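Local coordinates for water-soluble chlorophyll protein (Brassicaceae, PDB 5HPZ) that binds chlorophyll in a water-soluble four-chain assembly and shares the beta-trefoil fold of Kunitz-type protease inhibitors, at residues 39-43 with 87-93. Numbering follows the deposited sequence.
Sequences PFCPL and WPVCNEL. With 68G (13'2-hydroxyl-Chlorophyll a), chain C.
A disulfide between C41 and C90 staples two loops of the beta-trefoil together beside the chlorophyll pocket, to which L43 and W87 belong, a compact example of a covalent cross-link flanked by apolar side chains. The SG atoms of C41 and C90 are 2.0 Å apart, and the C-S-S-C torsion of -92° is that of a relaxed bridge. Around the sulfurs the contact is made largely by apolar side chains. The ring of F40 turns its edge to the bridge, with C90 SG 4.1 Å from CD1 and close to the ring plane, while its CE1 meets V89 CB at 4.0 Å. CG of L43 packs 3.9 Å from the sulfur of C90; at its end the two methyls divide, CD1 nearing W87 and the chlorophyll methyl CMC, CD2 lying 3.7 Å from CAB of the pigment's vinyl group. The indole of W87 swings to the macrocycle's edge because CG stands anti to the backbone N (chi1 -160°), and one ring face receives CMC. Replacing W87 by an alanine would probably leave CMC without the indole face it lies over, and CAC and L43 CD1 without an aromatic neighbour. Farther from the pigment, L93 CD1 rests 3.7 Å from P42 CB, and a type I turn from C90 to L93, closed by L93 N to C90 O, reverses the chain ahead of this leucine. The 39-43 loop leads into strand 44-47 and the 87-93 loop precedes strand 97-99; I113 of strand 111-113, backbone-bonded to L43, and P32 of strand 30-33 touch both L43 and W87.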
loop_
_atom_site.group_PDB
_atom_site.type_symbol
_atom_site.label_atom_id
_atom_site.label_comp_id
_atom_site.label_asym_id
_atom_site.label_seq_id
_atom_site.Cartn_x
_atom_site.Cartn_y
_atom_site.Cartn_z
ATOM N N PRO A 39 -3.069 7.280 -10.083
ATOM C CA PRO A 39 -4.212 6.421 -9.735
ATOM C C PRO A 39 -3.951 4.908 -9.963
ATOM O O PRO A 39 -3.103 4.544 -10.753
ATOM C CB PRO A 39 -5.351 6.949 -10.680
ATOM C CG PRO A 39 -4.588 7.570 -11.821
ATOM C CD PRO A 39 -3.378 8.184 -11.209
ATOM N N PHE A 40 -4.599 4.030 -9.193
ATOM C CA PHE A 40 -4.379 2.570 -9.370
ATOM C C PHE A 40 -5.503 1.909 -10.228
ATOM O O PHE A 40 -5.442 0.696 -10.510
ATOM C CB PHE A 40 -4.170 1.847 -8.022
ATOM C CG PHE A 40 -5.170 2.235 -6.983
ATOM C CD1 PHE A 40 -6.515 1.851 -7.118
ATOM C CD2 PHE A 40 -4.794 3.004 -5.888
ATOM C CE1 PHE A 40 -7.456 2.254 -6.194
ATOM C CE2 PHE A 40 -5.731 3.382 -4.937
ATOM C CZ PHE A 40 -7.065 3.021 -5.106
ATOM N N CYS A 41 -6.492 2.709 -10.635
ATOM C CA CYS A 41 -7.551 2.296 -11.547
ATOM C C CYS A 41 -7.295 2.887 -12.932
ATOM O O CYS A 41 -6.852 4.001 -13.015
ATOM C CB CYS A 41 -8.851 2.882 -11.060
ATOM S SG CYS A 41 -9.309 2.340 -9.417
ATOM N N PRO A 42 -7.630 2.198 -14.004
ATOM C CA PRO A 42 -8.072 0.784 -14.005
ATOM C C PRO A 42 -6.963 -0.191 -13.674
ATOM O O PRO A 42 -5.802 0.102 -13.901
ATOM C CB PRO A 42 -8.475 0.535 -15.476
ATOM C CG PRO A 42 -7.749 1.577 -16.278
ATOM C CD PRO A 42 -7.360 2.731 -15.371
ATOM N N LEU A 43 -7.344 -1.301 -13.065
ATOM C CA LEU A 43 -6.482 -2.388 -12.727
ATOM C C LEU A 43 -5.969 -3.089 -13.970
ATOM O O LEU A 43 -6.637 -3.095 -15.054
ATOM C CB LEU A 43 -7.256 -3.416 -11.920
ATOM C CG LEU A 43 -7.760 -2.912 -10.579
ATOM C CD1 LEU A 43 -8.587 -4.015 -9.971
ATOM C CD2 LEU A 43 -6.596 -2.546 -9.630
ATOM N N TRP A 87 -15.330 -6.679 -4.727
ATOM C CA TRP A 87 -14.639 -5.831 -5.603
ATOM C C TRP A 87 -14.411 -4.470 -4.962
ATOM O O TRP A 87 -15.116 -3.506 -5.244
ATOM C CB TRP A 87 -15.426 -5.725 -6.894
ATOM C CG TRP A 87 -14.573 -5.263 -8.005
ATOM C CD1 TRP A 87 -14.424 -3.985 -8.465
ATOM C CD2 TRP A 87 -13.758 -6.091 -8.834
ATOM N NE1 TRP A 87 -13.551 -3.966 -9.529
ATOM C CE2 TRP A 87 -13.122 -5.250 -9.768
ATOM C CE3 TRP A 87 -13.487 -7.473 -8.863
ATOM C CZ2 TRP A 87 -12.245 -5.737 -10.726
ATOM C CZ3 TRP A 87 -12.591 -7.961 -9.835
ATOM C CH2 TRP A 87 -11.975 -7.105 -10.713
ATOM N N PRO A 88 -13.343 -4.347 -4.171
ATOM C CA PRO A 88 -13.374 -3.199 -3.262
ATOM C C PRO A 88 -12.732 -1.924 -3.789
ATOM O O PRO A 88 -12.628 -0.957 -3.037
ATOM C CB PRO A 88 -12.572 -3.701 -2.048
ATOM C CG PRO A 88 -11.679 -4.786 -2.602
ATOM C CD PRO A 88 -12.435 -5.410 -3.730
ATOM N N VAL A 89 -12.230 -1.935 -5.025
ATOM C CA VAL A 89 -11.703 -0.732 -5.647
ATOM C C VAL A 89 -12.147 -0.661 -7.092
ATOM O O VAL A 89 -12.656 -1.660 -7.676
ATOM C CB VAL A 89 -10.172 -0.669 -5.601
ATOM C CG1 VAL A 89 -9.733 -0.437 -4.165
ATOM C CG2 VAL A 89 -9.571 -1.947 -6.197
ATOM N N CYS A 90 -11.971 0.530 -7.643
ATOM C CA CYS A 90 -12.222 0.786 -9.029
ATOM C C CYS A 90 -13.682 0.517 -9.416
ATOM O O CYS A 90 -13.953 -0.007 -10.495
ATOM C CB CYS A 90 -11.253 -0.009 -9.917
ATOM S SG CYS A 90 -9.514 0.357 -9.545
ATOM N N ASN A 91 -14.614 0.907 -8.544
ATOM C CA ASN A 91 -16.008 0.457 -8.678
ATOM C C ASN A 91 -16.824 1.148 -9.754
ATOM O O ASN A 91 -17.846 0.651 -10.192
ATOM C CB ASN A 91 -16.687 0.641 -7.342
ATOM C CG ASN A 91 -16.220 -0.366 -6.352
ATOM O OD1 ASN A 91 -15.601 -0.035 -5.315
ATOM N ND2 ASN A 91 -16.474 -1.637 -6.676
ATOM N N GLU A 92 -16.406 2.330 -10.132
ATOM C CA GLU A 92 -17.011 3.038 -11.232
ATOM C C GLU A 92 -16.636 2.428 -12.579
ATOM O O GLU A 92 -17.073 2.946 -13.600
ATOM C CB GLU A 92 -16.582 4.518 -11.199
ATOM C CG GLU A 92 -15.063 4.780 -11.380
ATOM C CD GLU A 92 -14.140 3.939 -10.449
ATOM O OE1 GLU A 92 -14.572 3.519 -9.347
ATOM O OE2 GLU A 92 -12.981 3.667 -10.808
ATOM N N LEU A 93 -15.828 1.346 -12.603
ATOM C CA LEU A 93 -15.493 0.689 -13.872
ATOM C C LEU A 93 -15.987 -0.723 -13.821
ATOM O O LEU A 93 -16.044 -1.302 -12.756
ATOM C CB LEU A 93 -13.968 0.695 -14.131
ATOM C CG LEU A 93 -13.238 2.020 -14.346
ATOM C CD1 LEU A 93 -11.719 1.847 -14.283
ATOM C CD2 LEU A 93 -13.640 2.631 -15.679
HETATM C C1 68G C . 2.371 -12.331 -5.379
HETATM C C2 68G C . 2.187 -12.238 -3.859
HETATM C C3 68G C . 3.022 -11.265 -3.148
HETATM C C4 68G C . 3.992 -10.533 -4.017
HETATM C C5 68G C . 3.034 -11.082 -1.629
HETATM C C6 68G C . 1.859 -10.303 -1.129
HETATM C C7 68G C . 1.719 -8.954 -1.751
HETATM C C8 68G C . 0.811 -8.188 -0.810
HETATM C C9 68G C . -0.643 -8.719 -0.774
HETATM C C10 68G C . 0.744 -6.763 -1.296
HETATM C C11 68G C . 1.560 -5.976 -0.358
HETATM C C12 68G C . 1.277 -4.553 -0.818
HETATM C C13 68G C . 2.643 -3.872 -0.908
HETATM C C14 68G C . 3.394 -3.943 0.449
HETATM C C15 68G C . 2.378 -2.418 -1.351
HETATM C C16 68G C . 3.620 -1.817 -2.004
HETATM C C17 68G C . 3.140 -0.428 -2.395
HETATM C C18 68G C . 4.329 0.246 -2.989
HETATM C C19 68G C . 3.850 1.305 -3.953
HETATM C C20 68G C . 5.054 0.954 -1.842
HETATM O O2A 68G C . 2.116 -11.073 -6.094
HETATM C CGA 68G C . 1.709 -11.439 -7.338
HETATM O O1A 68G C . 1.771 -12.588 -7.804
HETATM C CBA 68G C . 1.086 -10.339 -8.121
HETATM C CAA 68G C . -0.458 -10.493 -7.931
HETATM C C2A 68G C . -0.955 -10.116 -6.493
HETATM C C3A 68G C . -0.800 -8.662 -6.313
HETATM C CMA 68G C . -0.384 -8.490 -4.884
HETATM C C4A 68G C . -2.125 -8.055 -6.463
HETATM C CHB 68G C . -2.425 -6.760 -6.395
HETATM N NA 68G C . -2.977 -9.049 -6.569
HETATM C C1A 68G C . -2.384 -10.249 -6.499
HETATM C CHA 68G C . -3.102 -11.385 -6.493
HETATM C CBD 68G C . -2.696 -12.750 -6.295
HETATM C CGD 68G C . -1.973 -12.936 -5.045
HETATM O O1D 68G C . -0.896 -13.574 -4.982
HETATM O O2D 68G C . -2.509 -12.372 -3.941
HETATM C CED 68G C . -1.733 -12.584 -2.782
HETATM O O 68G C . -1.809 -13.232 -7.233
HETATM C CAD 68G C . -3.913 -13.513 -6.324
HETATM O OBD 68G C . -3.953 -14.777 -6.255
HETATM C C3D 68G C . -4.964 -12.651 -6.482
HETATM C C2D 68G C . -6.302 -12.426 -6.599
HETATM C CMD 68G C . -7.264 -13.399 -6.568
HETATM C C4D 68G C . -4.441 -11.428 -6.566
HETATM N ND 68G C . -5.365 -10.490 -6.693
HETATM C C1D 68G C . -6.560 -11.107 -6.719
HETATM C CHD 68G C . -7.781 -10.456 -6.839
HETATM C C4C 68G C . -8.085 -9.145 -6.877
HETATM N NC 68G C . -7.127 -8.169 -6.922
HETATM MG MG 68G C . -5.108 -8.496 -6.837
HETATM C C3C 68G C . -9.283 -8.486 -6.938
HETATM C CAC 68G C . -10.663 -9.105 -6.930
HETATM C CBC 68G C . -10.960 -9.347 -5.410
HETATM C C2C 68G C . -9.045 -7.157 -6.986
HETATM C CMC 68G C . -10.009 -6.210 -7.044
HETATM C C1C 68G C . -7.695 -6.948 -6.973
HETATM C CHC 68G C . -6.987 -5.808 -6.990
HETATM C C4B 68G C . -5.689 -5.589 -6.681
HETATM N NB 68G C . -4.742 -6.532 -6.776
HETATM C C1B 68G C . -3.565 -6.028 -6.407
HETATM C C2B 68G C . -3.783 -4.728 -6.059
HETATM C CMB 68G C . -2.829 -3.871 -5.618
HETATM C C3B 68G C . -5.080 -4.454 -6.283
HETATM C CAB 68G C . -5.822 -3.354 -6.074
HETATM C CBB 68G C . -5.346 -1.917 -6.031
#